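Local coordinates for protein phosphoribosylaminoimidazole carboxylase (Treponema denticola, PDB 5C5D) that catalyses the reversible carboxylation of 5-aminoimidazole ribonucleotide with carbon dioxide to 4-carboxy-5-aminoimidazole ribonucleotide, a step of de novo purine biosynthesis, at residues 4-15 and 30-38; 77-88 and 109-120. The protein carries 1 engineered substitution. All coordinates share one frame; numbering follows the deposited sequence.

Both contacts belong to one five-stranded parallel sheet, ordered 31-36, 4-9, 60-65, 84-86, 112-113, and they pair its two outermost strands within the chain with their inner neighbours. Strand 60-65 runs between the two pairs; the contact centres are 12 Å apart and their nearest atoms about 7 Å apart, without touching. Contact 1 carries the substrate-binding residues Ser-11 and Asp-14 and the engineered Asp-38 beyond the C-terminal ends of its strands. Contact 2 approaches the same site through Pro-88, whose side chain lies about 6 Å from Gly-67 and about 8 Å from the side chain of Asp-14, and about 4 Å from a bound 1,2-ethanediol.

Contact 1: 4-15 and 30-38; sequences LVIILMGSSSDM and IEYAIRIGD. Engineered in segment 30-38: Asp-38 (natural residue Ser).
Met-9 holds CG between its own N and carbonyl carbon (chi1 75°) and bends again at chi3, and these two turns lay its thioether against Ile-34 and Ile-36. The setting is a beta-alpha-beta unit: strands 4-9 and 31-36 run parallel, joined through helix 15-27, at one side of the Rossmann-like sheet of this AIR carboxylase. Met-9 CG rests on Ile-36 CG1 at 3.7 Å, and CE lies over Ile-34 CG2, where the modelled separation of 3.2 Å is doubtfully short. From the start of the helix Met-15 reaches the same patch, its SD 4.0 Å from Ile-34 CG2. Val-5 and Ile-7 continue this face and are covered by helix 15-27.

On the face of Leu-4, Ile-6 and Leu-8, helix 43-54 takes over. Leu-8 has CG anti to its N (chi1 174°), which carries CD1 across the strand boundary to 3.6 Å from Gly-37 N. Arg-35 CB lies beside that methyl, while the guanidinium leaves the pair for Tyr-53 and a salt bridge to Asp-154 of a second subunit.

Six backbone hydrogen bonds lock the register. Val-5, Ile-7 and Met-9 use both N-H and C=O, so every bond made by strand 4-9 on this edge comes from alternate residues; Leu-4, Ile-6 and Leu-8 bond instead to strand 60-65.

Past the strands the chain turns into the substrate site. Ser-11 and Asp-14 bind substrate, and Ser-11 N donates a bent bond (136°) to Asp-14 OD2, which probably helps to hold the turn. The engineered Asp-38 sends OD2 to the backbone N of His-40 and Lys-41, and its CB sits 3.6 Å from Gly-10 O.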
loop_
_atom_site.group_PDB
_atom_site.type_symbol
_atom_site.label_atom_id
_atom_site.label_comp_id
_atom_site.label_asym_id
_atom_site.label_seq_id
_atom_site.Cartn_x
_atom_site.Cartn_y
_atom_site.Cartn_z
ATOM N N LEU D 4 -36.889 -12.393 5.096
ATOM C CA LEU D 4 -36.614 -12.173 3.686
ATOM C C LEU D 4 -35.272 -11.461 3.556
ATOM O O LEU D 4 -35.016 -10.494 4.257
ATOM C CB LEU D 4 -37.714 -11.324 3.037
ATOM C CG LEU D 4 -37.473 -10.988 1.576
ATOM C CD1 LEU D 4 -37.480 -12.275 0.771
ATOM C CD2 LEU D 4 -38.529 -10.024 1.061
ATOM N N VAL D 5 -34.426 -11.916 2.644
ATOM C CA VAL D 5 -33.192 -11.226 2.351
ATOM C C VAL D 5 -33.254 -10.756 0.909
ATOM O O VAL D 5 -33.449 -11.558 0.008
ATOM C CB VAL D 5 -31.963 -12.121 2.521
ATOM C CG1 VAL D 5 -30.697 -11.388 2.079
ATOM C CG2 VAL D 5 -31.814 -12.575 3.960
ATOM N N ILE D 6 -33.086 -9.461 0.706
ATOM C CA ILE D 6 -33.079 -8.896 -0.617
ATOM C C ILE D 6 -31.624 -8.739 -1.004
ATOM O O ILE D 6 -30.891 -7.998 -0.367
ATOM C CB ILE D 6 -33.783 -7.528 -0.677
ATOM C CG1 ILE D 6 -35.257 -7.651 -0.260
ATOM C CG2 ILE D 6 -33.631 -6.945 -2.070
ATOM C CD1 ILE D 6 -35.523 -7.555 1.249
ATOM N N ILE D 7 -31.235 -9.435 -2.064
ATOM C CA ILE D 7 -29.878 -9.342 -2.595
ATOM C C ILE D 7 -29.920 -8.401 -3.761
ATOM O O ILE D 7 -30.514 -8.728 -4.791
ATOM C CB ILE D 7 -29.350 -10.708 -3.037
ATOM C CG1 ILE D 7 -29.433 -11.690 -1.876
ATOM C CG2 ILE D 7 -27.902 -10.578 -3.537
ATOM C CD1 ILE D 7 -29.121 -13.130 -2.273
ATOM N N LEU D 8 -29.343 -7.214 -3.602
ATOM C CA LEU D 8 -29.402 -6.177 -4.634
ATOM C C LEU D 8 -28.018 -5.870 -5.166
ATOM O O LEU D 8 -27.114 -5.504 -4.397
ATOM C CB LEU D 8 -30.046 -4.902 -4.075
ATOM C CG LEU D 8 -30.015 -3.709 -5.026
ATOM C CD1 LEU D 8 -30.761 -3.975 -6.327
ATOM C CD2 LEU D 8 -30.580 -2.489 -4.316
ATOM N N MET D 9 -27.841 -6.030 -6.475
ATOM C CA MET D 9 -26.535 -5.833 -7.078
ATOM C C MET D 9 -26.574 -4.687 -8.091
ATOM O O MET D 9 -27.603 -4.437 -8.715
ATOM C CB MET D 9 -26.085 -7.128 -7.760
ATOM C CG MET D 9 -26.805 -7.378 -9.034
ATOM S SD MET D 9 -26.479 -9.056 -9.669
ATOM C CE MET D 9 -27.678 -9.975 -8.722
ATOM N N GLY D 10 -25.442 -4.010 -8.256
ATOM C CA GLY D 10 -25.381 -2.836 -9.101
ATOM C C GLY D 10 -25.376 -3.165 -10.568
ATOM O O GLY D 10 -25.763 -2.334 -11.378
ATOM N N SER D 11 -24.940 -4.372 -10.899
ATOM C CA SER D 11 -24.829 -4.798 -12.289
ATOM C C SER D 11 -25.073 -6.287 -12.450
ATOM O O SER D 11 -24.687 -7.086 -11.594
ATOM C CB SER D 11 -23.435 -4.463 -12.825
ATOM O OG SER D 11 -23.190 -5.114 -14.054
ATOM N N SER D 12 -25.677 -6.664 -13.572
ATOM C CA SER D 12 -25.858 -8.077 -13.867
ATOM C C SER D 12 -24.518 -8.805 -13.933
ATOM O O SER D 12 -24.478 -10.028 -13.838
ATOM C CB SER D 12 -26.624 -8.271 -15.171
ATOM O OG SER D 12 -25.906 -7.783 -16.295
ATOM N N SER D 13 -23.423 -8.063 -14.073
ATOM C CA SER D 13 -22.118 -8.700 -14.139
ATOM C C SER D 13 -21.772 -9.353 -12.807
ATOM O O SER D 13 -20.873 -10.204 -12.759
ATOM C CB SER D 13 -21.035 -7.689 -14.541
ATOM O OG SER D 13 -20.847 -6.689 -13.549
ATOM N N ASP D 14 -22.476 -8.953 -11.737
ATOM C CA ASP D 14 -22.260 -9.495 -10.390
ATOM C C ASP D 14 -23.091 -10.735 -10.068
ATOM O O ASP D 14 -23.090 -11.184 -8.922
ATOM C CB ASP D 14 -22.584 -8.447 -9.294
ATOM C CG ASP D 14 -21.896 -7.089 -9.495
ATOM O OD1 ASP D 14 -20.666 -7.088 -9.650
ATOM O OD2 ASP D 14 -22.593 -6.019 -9.400
ATOM N N MET D 15 -23.786 -11.307 -11.041
ATOM C CA MET D 15 -24.804 -12.312 -10.744
ATOM C C MET D 15 -24.188 -13.557 -10.088
ATOM O O MET D 15 -24.765 -14.123 -9.161
ATOM C CB MET D 15 -25.567 -12.673 -12.020
ATOM C CG MET D 15 -26.658 -13.714 -11.865
ATOM S SD MET D 15 -27.977 -13.225 -10.708
ATOM C CE MET D 15 -28.672 -11.820 -11.558
ATOM N N ILE D 30 -33.824 -19.706 4.284
ATOM C CA ILE D 30 -34.171 -18.282 4.283
ATOM C C ILE D 30 -34.536 -17.819 2.878
ATOM O O ILE D 30 -33.745 -17.954 1.934
ATOM C CB ILE D 30 -32.999 -17.420 4.834
ATOM C CG1 ILE D 30 -32.758 -17.742 6.307
ATOM C CG2 ILE D 30 -33.287 -15.933 4.654
ATOM C CD1 ILE D 30 -31.440 -17.255 6.859
ATOM N N GLU D 31 -35.744 -17.273 2.741
ATOM C CA GLU D 31 -36.184 -16.767 1.448
ATOM C C GLU D 31 -35.327 -15.584 1.042
ATOM O O GLU D 31 -35.020 -14.711 1.876
ATOM C CB GLU D 31 -37.662 -16.342 1.475
ATOM C CG GLU D 31 -38.186 -15.932 0.086
ATOM C CD GLU D 31 -39.667 -15.553 0.058
ATOM O OE1 GLU D 31 -40.376 -15.698 1.078
ATOM O OE2 GLU D 31 -40.109 -15.102 -1.012
ATOM N N TYR D 32 -35.027 -15.513 -0.255
ATOM C CA TYR D 32 -34.263 -14.394 -0.816
ATOM C C TYR D 32 -34.912 -13.889 -2.114
ATOM O O TYR D 32 -35.730 -14.582 -2.752
ATOM C CB TYR D 32 -32.792 -14.789 -1.073
ATOM C CG TYR D 32 -32.668 -15.871 -2.107
ATOM C CD1 TYR D 32 -32.720 -15.561 -3.450
ATOM C CD2 TYR D 32 -32.487 -17.193 -1.735
ATOM C CE1 TYR D 32 -32.631 -16.551 -4.415
ATOM C CE2 TYR D 32 -32.377 -18.184 -2.683
ATOM C CZ TYR D 32 -32.460 -17.851 -4.028
ATOM O OH TYR D 32 -32.362 -18.816 -5.010
ATOM N N ALA D 33 -34.590 -12.648 -2.450
ATOM C CA ALA D 33 -34.913 -12.070 -3.740
ATOM C C ALA D 33 -33.629 -11.532 -4.312
ATOM O O ALA D 33 -32.823 -11.009 -3.576
ATOM C CB ALA D 33 -35.932 -10.975 -3.590
ATOM N N ILE D 34 -33.428 -11.719 -5.623
ATOM C CA ILE D 34 -32.265 -11.172 -6.312
ATOM C C ILE D 34 -32.714 -10.114 -7.288
ATOM O O ILE D 34 -33.584 -10.360 -8.125
ATOM C CB ILE D 34 -31.499 -12.245 -7.061
ATOM C CG1 ILE D 34 -30.957 -13.253 -6.074
ATOM C CG2 ILE D 34 -30.351 -11.605 -7.871
ATOM C CD1 ILE D 34 -30.264 -14.439 -6.717
ATOM N N ARG D 35 -32.114 -8.935 -7.153
ATOM C CA ARG D 35 -32.488 -7.773 -7.952
ATOM C C ARG D 35 -31.252 -7.039 -8.435
ATOM O O ARG D 35 -30.168 -7.162 -7.867
ATOM C CB ARG D 35 -33.367 -6.813 -7.159
ATOM C CG ARG D 35 -34.629 -7.432 -6.543
ATOM C CD ARG D 35 -35.582 -7.874 -7.633
ATOM N NE ARG D 35 -36.023 -6.782 -8.494
ATOM C CZ ARG D 35 -37.072 -5.990 -8.254
ATOM N NH1 ARG D 35 -37.841 -6.160 -7.183
ATOM N NH2 ARG D 35 -37.390 -5.051 -9.137
ATOM N N ILE D 36 -31.451 -6.265 -9.488
ATOM C CA ILE D 36 -30.419 -5.448 -10.080
ATOM C C ILE D 36 -30.821 -3.978 -10.115
ATOM O O ILE D 36 -31.916 -3.632 -10.541
ATOM C CB ILE D 36 -30.117 -5.919 -11.521
ATOM C CG1 ILE D 36 -29.553 -7.337 -11.499
ATOM C CG2 ILE D 36 -29.087 -5.019 -12.184
ATOM C CD1 ILE D 36 -29.538 -8.000 -12.885
ATOM N N GLY D 37 -29.910 -3.116 -9.696
ATOM C CA GLY D 37 -30.130 -1.693 -9.786
ATOM C C GLY D 37 -28.909 -0.942 -9.334
ATOM O O GLY D 37 -28.266 -1.323 -8.356
ATOM N N ASP D 38 -28.607 0.126 -10.059
ATOM C CA ASP D 38 -27.424 0.921 -9.822
ATOM C C ASP D 38 -27.771 2.238 -9.148
ATOM O O ASP D 38 -28.715 2.924 -9.535
ATOM C CB ASP D 38 -26.691 1.186 -11.132
ATOM C CG ASP D 38 -25.407 1.940 -10.919
ATOM O OD1 ASP D 38 -24.417 1.336 -10.423
ATOM O OD2 ASP D 38 -25.405 3.152 -11.176
#

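Contact 2: 77-88 and 109-120; sequences DGFVKGATIACP and ISPALVLEPKNA
Asp-77, near the end of helix 72-79, reaches over to the chain entering strand 112-113. Its CB lies 4.0 Å from Pro-111 CD, and CG, placed anti to its own N (chi1 -164°), sits over the same proline ring. At the tip the two oxygens divide the work. OD2 accepts the N-H of Ser-110 at 2.8 Å, met from well above the carboxylate plane, and also pairs with Arg-126 of a third subunit. OD1 takes the hydroxyl of Thr-84 on its anti lone pair, with OG1 at 2.6 Å, and a hydrogen bond from a water that also joins Thr-84 N to Ser-110 O.

Beyond this polar corner the segments form the outermost parallel strand pair of the sheet within this chain, part of the beta-alpha-beta unit 84-86, 99-103, 112-113. Ala-112 N bonds to Thr-84 O, Ala-86 N to Ala-112 O at 2.7 Å, and Val-114 N to Ala-86 O in a nearly straight line (171°). Leu-113 CD1 crosses to Pro-88 CD at 3.6 Å, beneath helix 99-103. On the other face Ile-85 CG2 meets Ala-120 CB, and just past the strand Cys-87 SG reaches the same methyl at 3.9 Å, so the first turn of helix 117-129 closes over the strand. A second water bridges Pro-88 O and Leu-115 O.

With four partners on its two oxygens, the buried carboxylate of Asp-77 is probably well compensated, and the arginine from the neighbouring subunit probably helps to keep it ionised; one acid thus ties helix, strand entry and subunit interface together.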
loop_
_atom_site.group_PDB
_atom_site.type_symbol
_atom_site.label_atom_id
_atom_site.label_comp_id
_atom_site.label_asym_id
_atom_site.label_seq_id
_atom_site.Cartn_x
_atom_site.Cartn_y
_atom_site.Cartn_z
ATOM N N ASP D 77 -28.478 1.602 2.527
ATOM C CA ASP D 77 -28.459 1.733 3.977
ATOM C C ASP D 77 -29.061 3.054 4.477
ATOM O O ASP D 77 -29.733 3.099 5.521
ATOM C CB ASP D 77 -27.035 1.605 4.501
ATOM C CG ASP D 77 -27.013 1.363 5.960
ATOM O OD1 ASP D 77 -27.152 0.184 6.366
ATOM O OD2 ASP D 77 -26.886 2.366 6.690
ATOM N N GLY D 78 -28.866 4.139 3.733
ATOM C CA GLY D 78 -29.457 5.406 4.118
ATOM C C GLY D 78 -30.958 5.493 3.905
ATOM O O GLY D 78 -31.620 6.347 4.483
ATOM N N PHE D 79 -31.485 4.611 3.072
ATOM C CA PHE D 79 -32.904 4.623 2.730
ATOM C C PHE D 79 -33.749 3.709 3.629
ATOM O O PHE D 79 -34.825 4.113 4.106
ATOM C CB PHE D 79 -33.085 4.210 1.269
ATOM C CG PHE D 79 -34.497 4.398 0.786
ATOM C CD1 PHE D 79 -34.889 5.606 0.232
ATOM C CD2 PHE D 79 -35.439 3.403 0.957
ATOM C CE1 PHE D 79 -36.196 5.806 -0.163
ATOM C CE2 PHE D 79 -36.755 3.598 0.560
ATOM C CZ PHE D 79 -37.121 4.805 -0.001
ATOM N N VAL D 80 -33.297 2.475 3.848
ATOM C CA VAL D 80 -34.143 1.480 4.516
ATOM C C VAL D 80 -34.051 1.619 6.028
ATOM O O VAL D 80 -33.110 2.222 6.555
ATOM C CB VAL D 80 -33.772 0.034 4.104
ATOM C CG1 VAL D 80 -33.838 -0.152 2.601
ATOM C CG2 VAL D 80 -32.352 -0.341 4.550
ATOM N N LYS D 81 -35.053 1.072 6.710
ATOM C CA LYS D 81 -35.172 1.189 8.163
ATOM C C LYS D 81 -34.163 0.309 8.888
ATOM O O LYS D 81 -33.460 0.762 9.805
ATOM C CB LYS D 81 -36.586 0.813 8.614
ATOM C CG LYS D 81 -37.680 1.719 8.075
ATOM C CD LYS D 81 -39.054 1.395 8.697
ATOM C CE LYS D 81 -39.486 -0.058 8.492
ATOM N NZ LYS D 81 -39.561 -0.453 7.052
ATOM N N GLY D 82 -34.143 -0.962 8.506
ATOM C CA GLY D 82 -33.390 -1.982 9.212
ATOM C C GLY D 82 -31.971 -2.129 8.721
ATOM O O GLY D 82 -31.485 -1.347 7.913
ATOM N N ALA D 83 -31.300 -3.154 9.217
ATOM C CA ALA D 83 -29.888 -3.351 8.905
ATOM C C ALA D 83 -29.661 -3.785 7.468
ATOM O O ALA D 83 -30.546 -4.365 6.812
ATOM C CB ALA D 83 -29.317 -4.380 9.845
ATOM N N THR D 84 -28.452 -3.512 6.998
ATOM C CA THR D 84 -27.999 -3.995 5.707
ATOM C C THR D 84 -26.597 -4.538 5.821
ATOM O O THR D 84 -25.885 -4.265 6.779
ATOM C CB THR D 84 -28.014 -2.893 4.628
ATOM O OG1 THR D 84 -26.942 -1.961 4.832
ATOM C CG2 THR D 84 -29.330 -2.116 4.644
ATOM N N ILE D 85 -26.232 -5.319 4.820
ATOM C CA ILE D 85 -24.916 -5.982 4.724
ATOM C C ILE D 85 -24.299 -5.644 3.364
ATOM O O ILE D 85 -24.942 -5.818 2.340
ATOM C CB ILE D 85 -25.079 -7.505 4.858
ATOM C CG1 ILE D 85 -25.655 -7.882 6.219
ATOM C CG2 ILE D 85 -23.745 -8.253 4.594
ATOM C CD1 ILE D 85 -26.120 -9.318 6.300
ATOM N N ALA D 86 -23.062 -5.147 3.360
ATOM C CA ALA D 86 -22.297 -4.954 2.123
ATOM C C ALA D 86 -21.437 -6.167 1.867
ATOM O O ALA D 86 -20.684 -6.557 2.735
ATOM C CB ALA D 86 -21.412 -3.732 2.229
ATOM N N CYS D 87 -21.518 -6.722 0.671
ATOM C CA CYS D 87 -20.665 -7.838 0.299
ATOM C C CYS D 87 -20.205 -7.583 -1.128
ATOM O O CYS D 87 -20.800 -8.093 -2.087
ATOM C CB CYS D 87 -21.410 -9.149 0.433
ATOM S SG CYS D 87 -20.338 -10.584 0.116
ATOM N N PRO D 88 -19.141 -6.770 -1.279
ATOM C CA PRO D 88 -18.708 -6.400 -2.616
ATOM C C PRO D 88 -18.040 -7.595 -3.306
ATOM O O PRO D 88 -17.522 -8.485 -2.617
ATOM C CB PRO D 88 -17.724 -5.264 -2.365
ATOM C CG PRO D 88 -17.162 -5.538 -1.016
ATOM C CD PRO D 88 -18.338 -6.102 -0.235
ATOM N N ILE D 109 -24.401 5.945 8.672
ATOM C CA ILE D 109 -24.577 4.996 7.578
ATOM C C ILE D 109 -23.827 3.748 8.013
ATOM O O ILE D 109 -22.599 3.777 8.183
ATOM C CB ILE D 109 -24.038 5.569 6.236
ATOM C CG1 ILE D 109 -24.910 6.743 5.803
ATOM C CG2 ILE D 109 -23.995 4.521 5.144
ATOM C CD1 ILE D 109 -26.375 6.383 5.460
ATOM N N SER D 110 -24.550 2.664 8.262
ATOM C CA SER D 110 -23.958 1.549 9.031
ATOM C C SER D 110 -24.102 0.165 8.404
ATOM O O SER D 110 -24.469 -0.774 9.089
ATOM C CB SER D 110 -24.588 1.531 10.432
ATOM O OG SER D 110 -25.977 1.268 10.348
ATOM N N PRO D 111 -23.799 0.019 7.096
ATOM C CA PRO D 111 -23.857 -1.342 6.559
ATOM C C PRO D 111 -22.797 -2.230 7.188
ATOM O O PRO D 111 -21.688 -1.761 7.442
ATOM C CB PRO D 111 -23.601 -1.133 5.071
ATOM C CG PRO D 111 -22.846 0.143 5.005
ATOM C CD PRO D 111 -23.369 0.984 6.070
ATOM N N ALA D 112 -23.143 -3.473 7.472
ATOM C CA ALA D 112 -22.196 -4.498 7.915
ATOM C C ALA D 112 -21.337 -4.957 6.750
ATOM O O ALA D 112 -21.873 -5.481 5.787
ATOM C CB ALA D 112 -22.962 -5.669 8.462
ATOM N N LEU D 113 -20.017 -4.801 6.820
ATOM C CA LEU D 113 -19.173 -5.279 5.731
ATOM C C LEU D 113 -18.694 -6.709 5.999
ATOM O O LEU D 113 -18.201 -7.012 7.098
ATOM C CB LEU D 113 -17.969 -4.375 5.576
ATOM C CG LEU D 113 -16.984 -4.737 4.462
ATOM C CD1 LEU D 113 -17.633 -4.818 3.071
ATOM C CD2 LEU D 113 -15.878 -3.697 4.508
ATOM N N VAL D 114 -18.887 -7.578 5.010
ATOM C CA VAL D 114 -18.393 -8.959 5.050
ATOM C C VAL D 114 -17.824 -9.300 3.693
ATOM O O VAL D 114 -18.468 -9.027 2.678
ATOM C CB VAL D 114 -19.510 -9.935 5.406
ATOM C CG1 VAL D 114 -19.032 -11.366 5.391
ATOM C CG2 VAL D 114 -20.045 -9.635 6.785
ATOM N N LEU D 115 -16.638 -9.902 3.651
ATOM C CA LEU D 115 -16.036 -10.178 2.354
ATOM C C LEU D 115 -16.561 -11.394 1.620
ATOM O O LEU D 115 -16.763 -11.345 0.402
ATOM C CB LEU D 115 -14.534 -10.354 2.505
ATOM C CG LEU D 115 -13.741 -9.106 2.850
ATOM C CD1 LEU D 115 -12.269 -9.428 2.713
ATOM C CD2 LEU D 115 -14.124 -7.964 1.947
ATOM N N GLU D 116 -16.702 -12.511 2.313
ATOM C CA GLU D 116 -17.048 -13.730 1.624
ATOM C C GLU D 116 -18.560 -13.892 1.501
ATOM O O GLU D 116 -19.281 -13.765 2.495
ATOM C CB GLU D 116 -16.484 -14.928 2.363
ATOM C CG GLU D 116 -14.967 -15.069 2.376
ATOM C CD GLU D 116 -14.395 -15.484 1.054
ATOM O OE1 GLU D 116 -15.139 -16.070 0.250
ATOM O OE2 GLU D 116 -13.192 -15.216 0.814
ATOM N N PRO D 117 -19.031 -14.264 0.320
ATOM C CA PRO D 117 -20.467 -14.473 0.119
ATOM C C PRO D 117 -21.093 -15.480 1.076
ATOM O O PRO D 117 -22.208 -15.231 1.550
ATOM C CB PRO D 117 -20.558 -14.959 -1.334
ATOM C CG PRO D 117 -19.175 -15.143 -1.813
ATOM C CD PRO D 117 -18.267 -14.380 -0.936
ATOM N N LYS D 118 -20.415 -16.580 1.395
ATOM C CA LYS D 118 -21.001 -17.523 2.342
ATOM C C LYS D 118 -21.139 -16.876 3.712
ATOM O O LYS D 118 -22.058 -17.224 4.464
ATOM C CB LYS D 118 -20.162 -18.804 2.444
ATOM C CG LYS D 118 -20.255 -19.694 1.217
ATOM C CD LYS D 118 -19.532 -21.005 1.458
ATOM C CE LYS D 118 -19.502 -21.853 0.214
ATOM N NZ LYS D 118 -18.753 -23.119 0.442
ATOM N N ASN D 119 -20.219 -15.961 4.046
ATOM C CA ASN D 119 -20.244 -15.286 5.348
ATOM C C ASN D 119 -21.302 -14.214 5.361
ATOM O O ASN D 119 -21.862 -13.944 6.395
ATOM C CB ASN D 119 -18.869 -14.709 5.713
ATOM C CG ASN D 119 -17.919 -15.796 6.205
ATOM O OD1 ASN D 119 -18.376 -16.859 6.617
ATOM N ND2 ASN D 119 -16.606 -15.562 6.130
ATOM N N ALA D 120 -21.614 -13.627 4.215
ATOM C CA ALA D 120 -22.707 -12.660 4.211
ATOM C C ALA D 120 -24.026 -13.393 4.510
ATOM O O ALA D 120 -24.892 -12.915 5.262
ATOM C CB ALA D 120 -22.789 -11.909 2.879
HETATM O O HOH W 1 -27.176 -1.278 8.655
HETATM O O HOH W 2 -15.700 -10.171 -1.709
#